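Local coordinates for protein NAD-dependent benzaldehyde dehydrogenase (Legionella pneumophila, PDB 3RHE) that is of unconfirmed function, possibly a benzaldehyde dehydrogenase, with the vicinal-oxygen-chelate fold of glyoxalases and bleomycin-resistance proteins, at residues F12-P17 against L50-Q55; E56-K61 against R117-C122. All blocks are in the same frame, centred on the assembly; numbering follows the deposited sequence.

In the fold
Interaction 1 (12-17 with 50-55) and interaction 2 (56-61 with 117-122) follow each other along the chain, since Glu-56 continues directly from Gln-55, and their centres lie about 12 Å apart. Both reach the same mixed sheet. Interaction 1, the larger and more buried contact, joins two neighbouring strands by main-chain hydrogen bonds and apolar side chains beside helix 17-28. Interaction 2 is smaller, with more exposed loop residues, and joins a loop to strand 117-123 over a wider gap, which two arginines bridge by gripping loop carbonyls. The two meet where Tyr-13 OH probably hydrogen-bonds Arg-117 NH1 and where Ile-58 packs on Tyr-13 and Trp-53.

Interaction 1. Residues F12-P17 against L50-Q55; sequences FYVKNP and LGLWAQ
The Phe-12 ring carries Leu-50 over one face: CD1 of Leu-50 stands 4.0 Å from the ring centroid of Phe-12, almost on the ring normal, a CH-pi contact. Leu-52 CD2 comes in obliquely and rests on Phe-12 CB. On the other face of the sheet, the Tyr-13 and Trp-53 rings meet loosely and obliquely, with Tyr-13 CE1 and Trp-53 CE3 4.4 Å apart. Phe-39 meets the indole edge-to-face, and the Tyr-13 hydroxyl is held by Glu-70 and Arg-117.

Between these two layers the strands run parallel, Phe-12, Tyr-13 and Val-14 pairing with Leu-52, Trp-53 and Ala-54. Four backbone hydrogen bonds join them: Phe-12 N to Gly-51 O (2.7 Å), Trp-53 N to Phe-12 O, Val-14 N to Trp-53 O, and Gln-55 N to Val-14 O.

With CG1 of Val-14 anti to its carbonyl carbon (chi1 -59°), that methyl lies 4.2 Å from Leu-52 CB, while CG2 rests near the Trp-53 carbonyl. Past the strand end the chain turns back, and Pro-17 CG packs against Ala-54 CB at 3.6 Å. Lys-15 and Gln-55 run side by side, pointing the same way. Asn-16 is the N-cap of helix 17-28, its OD1 accepting from Lys-19 N.

Tyr-24 of that helix also covers Phe-12, Leu-50 and Leu-52. The arrangement, a parallel strand pair with a helix packed on one face, belongs to the beta-alpha-beta-beta-beta module of the vicinal-oxygen-chelate fold.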
loop_
_atom_site.group_PDB
_atom_site.type_symbol
_atom_site.label_atom_id
_atom_site.label_comp_id
_atom_site.label_asym_id
_atom_site.label_seq_id
_atom_site.Cartn_x
_atom_site.Cartn_y
_atom_site.Cartn_z
ATOM N N PHE A 12 -4.325 -0.238 -4.940
ATOM C CA PHE A 12 -4.525 -0.771 -6.278
ATOM C C PHE A 12 -3.318 -0.411 -7.146
ATOM O O PHE A 12 -2.948 0.762 -7.251
ATOM C CB PHE A 12 -5.801 -0.171 -6.897
ATOM C CG PHE A 12 -7.074 -0.890 -6.506
ATOM C CD1 PHE A 12 -7.059 -1.916 -5.567
ATOM C CD2 PHE A 12 -8.284 -0.523 -7.060
ATOM C CE1 PHE A 12 -8.244 -2.575 -5.199
ATOM C CE2 PHE A 12 -9.466 -1.173 -6.703
ATOM C CZ PHE A 12 -9.441 -2.199 -5.772
ATOM N N TYR A 13 -2.708 -1.416 -7.765
ATOM C CA TYR A 13 -1.710 -1.159 -8.794
ATOM C C TYR A 13 -2.441 -0.647 -10.043
ATOM O O TYR A 13 -3.380 -1.284 -10.504
ATOM C CB TYR A 13 -0.933 -2.433 -9.133
ATOM C CG TYR A 13 -0.199 -3.075 -7.960
ATOM C CD1 TYR A 13 0.024 -2.382 -6.774
ATOM C CD2 TYR A 13 0.302 -4.378 -8.061
ATOM C CE1 TYR A 13 0.707 -2.981 -5.699
ATOM C CE2 TYR A 13 0.989 -4.982 -7.000
ATOM C CZ TYR A 13 1.195 -4.277 -5.828
ATOM O OH TYR A 13 1.885 -4.881 -4.786
ATOM N N VAL A 14 -2.017 0.503 -10.571
ATOM C CA VAL A 14 -2.626 1.067 -11.776
ATOM C C VAL A 14 -1.599 1.424 -12.869
ATOM O O VAL A 14 -0.467 1.848 -12.577
ATOM C CB VAL A 14 -3.479 2.323 -11.464
ATOM C CG1 VAL A 14 -4.596 1.996 -10.479
ATOM C CG2 VAL A 14 -2.608 3.483 -10.952
ATOM N N LYS A 15 -1.997 1.260 -14.127
ATOM C CA LYS A 15 -1.114 1.636 -15.242
ATOM C C LYS A 15 -0.858 3.147 -15.286
ATOM O O LYS A 15 0.266 3.600 -15.532
ATOM C CB LYS A 15 -1.700 1.185 -16.583
ATOM C CG LYS A 15 -1.517 -0.291 -16.901
ATOM C CD LYS A 15 -1.885 -0.573 -18.355
ATOM C CE LYS A 15 -0.969 -1.627 -18.973
ATOM N NZ LYS A 15 -1.336 -1.934 -20.397
ATOM N N ASN A 16 -1.908 3.924 -15.045
ATOM C CA ASN A 16 -1.818 5.389 -15.122
ATOM C C ASN A 16 -2.597 6.058 -14.002
ATOM O O ASN A 16 -3.812 6.207 -14.102
ATOM C CB ASN A 16 -2.332 5.877 -16.479
ATOM C CG ASN A 16 -2.149 7.386 -16.678
ATOM O OD1 ASN A 16 -2.373 8.182 -15.766
ATOM N ND2 ASN A 16 -1.754 7.775 -17.882
ATOM N N PRO A 17 -1.897 6.462 -12.929
ATOM C CA PRO A 17 -2.519 7.084 -11.757
ATOM C C PRO A 17 -3.349 8.326 -12.108
ATOM O O PRO A 17 -4.367 8.577 -11.455
ATOM C CB PRO A 17 -1.323 7.444 -10.882
ATOM C CG PRO A 17 -0.279 6.431 -11.257
ATOM C CD PRO A 17 -0.453 6.234 -12.733
ATOM N N LEU A 50 -8.344 4.291 -0.010
ATOM C CA LEU A 50 -7.979 3.641 -1.265
ATOM C C LEU A 50 -6.854 4.392 -1.969
ATOM O O LEU A 50 -6.992 5.585 -2.311
ATOM C CB LEU A 50 -9.194 3.530 -2.193
ATOM C CG LEU A 50 -8.920 3.048 -3.621
ATOM C CD1 LEU A 50 -8.560 1.569 -3.639
ATOM C CD2 LEU A 50 -10.140 3.311 -4.514
ATOM N N GLY A 51 -5.734 3.696 -2.161
ATOM C CA GLY A 51 -4.604 4.233 -2.893
ATOM C C GLY A 51 -4.449 3.661 -4.297
ATOM O O GLY A 51 -4.609 2.454 -4.538
ATOM N N LEU A 52 -4.130 4.546 -5.234
ATOM C CA LEU A 52 -3.857 4.166 -6.610
ATOM C C LEU A 52 -2.372 4.426 -6.886
ATOM O O LEU A 52 -1.930 5.573 -6.889
ATOM C CB LEU A 52 -4.729 4.981 -7.562
ATOM C CG LEU A 52 -6.228 5.016 -7.224
ATOM C CD1 LEU A 52 -6.955 6.065 -8.086
ATOM C CD2 LEU A 52 -6.875 3.624 -7.376
ATOM N N TRP A 53 -1.624 3.357 -7.139
ATOM C CA TRP A 53 -0.169 3.401 -7.176
ATOM C C TRP A 53 0.379 2.902 -8.522
ATOM O O TRP A 53 0.063 1.788 -8.968
ATOM C CB TRP A 53 0.353 2.556 -6.002
ATOM C CG TRP A 53 1.771 2.784 -5.577
ATOM C CD1 TRP A 53 2.596 3.828 -5.919
ATOM C CD2 TRP A 53 2.525 1.952 -4.682
ATOM N NE1 TRP A 53 3.833 3.676 -5.305
ATOM C CE2 TRP A 53 3.809 2.535 -4.541
ATOM C CE3 TRP A 53 2.243 0.759 -4.000
ATOM C CZ2 TRP A 53 4.803 1.967 -3.743
ATOM C CZ3 TRP A 53 3.243 0.193 -3.207
ATOM C CH2 TRP A 53 4.505 0.800 -3.090
ATOM N N ALA A 54 1.182 3.741 -9.178
ATOM C CA ALA A 54 1.746 3.402 -10.481
ATOM C C ALA A 54 2.454 2.049 -10.461
ATOM O O ALA A 54 3.382 1.829 -9.684
ATOM C CB ALA A 54 2.691 4.503 -10.987
ATOM N N GLN A 55 2.005 1.162 -11.342
ATOM C CA GLN A 55 2.476 -0.217 -11.394
ATOM C C GLN A 55 3.998 -0.295 -11.514
ATOM O O GLN A 55 4.637 -1.189 -10.954
ATOM C CB GLN A 55 1.816 -0.932 -12.572
ATOM C CG GLN A 55 1.832 -2.446 -12.501
ATOM C CD GLN A 55 0.968 -3.083 -13.587
ATOM O OE1 GLN A 55 0.863 -4.310 -13.672
ATOM N NE2 GLN A 55 0.347 -2.246 -14.424
#

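Interaction 2. Residues E56-K61 against R117-C122; sequences EEIEPK and RLRIFC
Across from strand 117-123, the 56-61 loop keeps its backbone well apart, the nearest CA pair, Pro-60 and Arg-117, being 9.9 Å from each other; a cis peptide bond precedes Pro-60. Two arginine side chains span the gap and grip three successive loop carbonyls.

Arg-117 reaches out with its chain extended from CG to NE. NH1 of Arg-117 donates to Pro-60 O (2.8 Å) and its NH2 to Lys-61 O (2.8 Å), with a further weak bond from NH2 to Pro-60 O. Both oxygens are tilted from the guanidinium plane, and the Lys-61 bond is moderately bent (150° at the hydrogen). The Pro-60 ring lies over one guanidinium face, its CG offset toward the rim, while CG2 of Ile-58 sits at the edge, 3.7 Å from Arg-117 NH1. Bonds from both terminal nitrogens, with the Tyr-13 hydroxyl as a further partner of NH1, restrict rotation of the group.

Arg-119 instead bends at chi3 (-59°), which swings its guanidinium round so that NH2 donates to Glu-59 O at 2.8 Å. The carbonyl oxygen lies almost in the guanidinium plane, and the bond is nearly straight (166°). NE forms a salt bridge with Glu-70 and NH1 bonds to Thr-107; all three guanidinium nitrogens of this buried residue thus have a polar partner, which probably steadies its charge.

Within the loop, Lys-61 NZ and Glu-59 OE2 make a salt bridge of 2.8 Å. The site is a loop between strands 49-54 and 69-74, the connection between the two beta-alpha-beta-beta-beta modules of the vicinal-oxygen-chelate fold, held over the concave sheet by arginine-to-carbonyl bonds.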
loop_
_atom_site.group_PDB
_atom_site.type_symbol
_atom_site.label_atom_id
_atom_site.label_comp_id
_atom_site.label_asym_id
_atom_site.label_seq_id
_atom_site.Cartn_x
_atom_site.Cartn_y
_atom_site.Cartn_z
ATOM N N GLU A 56 4.573 0.661 -12.232
ATOM C CA GLU A 56 6.005 0.673 -12.488
ATOM C C GLU A 56 6.811 1.006 -11.234
ATOM O O GLU A 56 8.009 0.743 -11.171
ATOM C CB GLU A 56 6.327 1.663 -13.615
ATOM C CG GLU A 56 5.541 2.979 -13.548
ATOM C CD GLU A 56 4.209 2.937 -14.302
ATOM O OE1 GLU A 56 4.169 3.408 -15.460
ATOM O OE2 GLU A 56 3.198 2.454 -13.746
ATOM N N GLU A 57 6.148 1.580 -10.239
ATOM C CA GLU A 57 6.808 1.962 -8.992
ATOM C C GLU A 57 6.837 0.866 -7.925
ATOM O O GLU A 57 7.504 1.011 -6.900
ATOM C CB GLU A 57 6.132 3.200 -8.408
ATOM C CG GLU A 57 6.176 4.395 -9.336
ATOM C CD GLU A 57 7.570 4.970 -9.447
ATOM O OE1 GLU A 57 8.164 5.252 -8.386
ATOM O OE2 GLU A 57 8.072 5.127 -10.584
ATOM N N ILE A 58 6.108 -0.222 -8.137
ATOM C CA ILE A 58 5.967 -1.197 -7.058
ATOM C C ILE A 58 7.230 -2.027 -6.834
ATOM O O ILE A 58 7.876 -2.462 -7.781
ATOM C CB ILE A 58 4.825 -2.191 -7.311
ATOM C CG1 ILE A 58 3.575 -1.467 -7.812
ATOM C CG2 ILE A 58 4.549 -2.990 -6.054
ATOM C CD1 ILE A 58 3.096 -0.379 -6.904
ATOM N N GLU A 59 7.563 -2.236 -5.565
ATOM C CA GLU A 59 8.505 -3.263 -5.162
ATOM C C GLU A 59 7.811 -4.036 -4.060
ATOM O O GLU A 59 7.246 -3.425 -3.165
ATOM C CB GLU A 59 9.795 -2.637 -4.621
ATOM C CG GLU A 59 10.586 -1.885 -5.672
ATOM C CD GLU A 59 11.045 -2.798 -6.786
ATOM O OE1 GLU A 59 11.268 -4.002 -6.514
ATOM O OE2 GLU A 59 11.186 -2.319 -7.930
ATOM N N PRO A 60 7.839 -5.376 -4.129
ATOM C CA PRO A 60 8.494 -6.172 -5.172
ATOM C C PRO A 60 7.743 -6.039 -6.490
ATOM O O PRO A 60 6.553 -5.726 -6.474
ATOM C CB PRO A 60 8.368 -7.617 -4.654
ATOM C CG PRO A 60 7.869 -7.506 -3.245
ATOM C CD PRO A 60 7.099 -6.231 -3.185
ATOM N N LYS A 61 8.431 -6.265 -7.607
ATOM C CA LYS A 61 7.844 -6.058 -8.925
ATOM C C LYS A 61 6.452 -6.666 -9.029
ATOM O O LYS A 61 6.222 -7.794 -8.599
ATOM C CB LYS A 61 8.750 -6.630 -10.016
ATOM C CG LYS A 61 10.126 -5.992 -10.064
ATOM C CD LYS A 61 10.025 -4.494 -10.246
ATOM C CE LYS A 61 11.369 -3.887 -10.632
ATOM N NZ LYS A 61 11.262 -2.403 -10.761
ATOM N N ARG A 117 -0.964 -9.865 -1.473
ATOM C CA ARG A 117 0.093 -9.118 -0.787
ATOM C C ARG A 117 -0.425 -8.296 0.396
ATOM O O ARG A 117 -1.485 -7.652 0.336
ATOM C CB ARG A 117 0.857 -8.219 -1.761
ATOM C CG ARG A 117 1.681 -8.965 -2.802
ATOM C CD ARG A 117 2.260 -7.999 -3.828
ATOM N NE ARG A 117 3.206 -8.643 -4.732
ATOM C CZ ARG A 117 4.061 -7.986 -5.514
ATOM N NH1 ARG A 117 4.087 -6.652 -5.511
ATOM N NH2 ARG A 117 4.888 -8.664 -6.300
ATOM N N LEU A 118 0.353 -8.323 1.464
ATOM C CA LEU A 118 0.016 -7.672 2.715
ATOM C C LEU A 118 1.216 -6.807 3.084
ATOM O O LEU A 118 2.296 -7.323 3.339
ATOM C CB LEU A 118 -0.198 -8.735 3.797
ATOM C CG LEU A 118 -1.257 -9.813 3.510
ATOM C CD1 LEU A 118 -1.290 -10.830 4.635
ATOM C CD2 LEU A 118 -2.620 -9.184 3.366
ATOM N N ARG A 119 1.032 -5.494 3.117
ATOM C CA ARG A 119 2.161 -4.604 3.324
ATOM C C ARG A 119 2.076 -3.847 4.638
ATOM O O ARG A 119 1.024 -3.315 4.994
ATOM C CB ARG A 119 2.306 -3.612 2.163
ATOM C CG ARG A 119 3.389 -2.538 2.397
ATOM C CD ARG A 119 3.411 -1.473 1.285
ATOM N NE ARG A 119 3.651 -2.049 -0.038
ATOM C CZ ARG A 119 4.848 -2.332 -0.533
ATOM N NH1 ARG A 119 5.941 -2.103 0.184
ATOM N NH2 ARG A 119 4.953 -2.847 -1.751
ATOM N N ILE A 120 3.196 -3.802 5.350
ATOM C CA ILE A 120 3.338 -2.957 6.530
ATOM C C ILE A 120 4.227 -1.777 6.115
ATOM O O ILE A 120 5.257 -1.975 5.471
ATOM C CB ILE A 120 4.057 -3.710 7.698
ATOM C CG1 ILE A 120 3.335 -5.013 8.092
ATOM C CG2 ILE A 120 4.232 -2.796 8.911
ATOM C CD1 ILE A 120 1.953 -4.828 8.631
ATOM N N PHE A 121 3.849 -0.558 6.471
ATOM C CA PHE A 121 4.719 0.582 6.182
ATOM C C PHE A 121 4.581 1.692 7.208
ATOM O O PHE A 121 3.528 1.868 7.826
ATOM C CB PHE A 121 4.463 1.146 4.780
ATOM C CG PHE A 121 3.137 1.851 4.644
ATOM C CD1 PHE A 121 3.058 3.234 4.699
ATOM C CD2 PHE A 121 1.963 1.127 4.480
ATOM C CE1 PHE A 121 1.837 3.887 4.586
ATOM C CE2 PHE A 121 0.733 1.777 4.372
ATOM C CZ PHE A 121 0.679 3.163 4.420
ATOM N N CYS A 122 5.675 2.423 7.387
ATOM C CA CYS A 122 5.677 3.685 8.108
ATOM C C CYS A 122 6.130 4.766 7.126
ATOM O O CYS A 122 7.186 4.637 6.501
ATOM C CB CYS A 122 6.664 3.629 9.281
ATOM S SG CYS A 122 6.814 5.207 10.151
#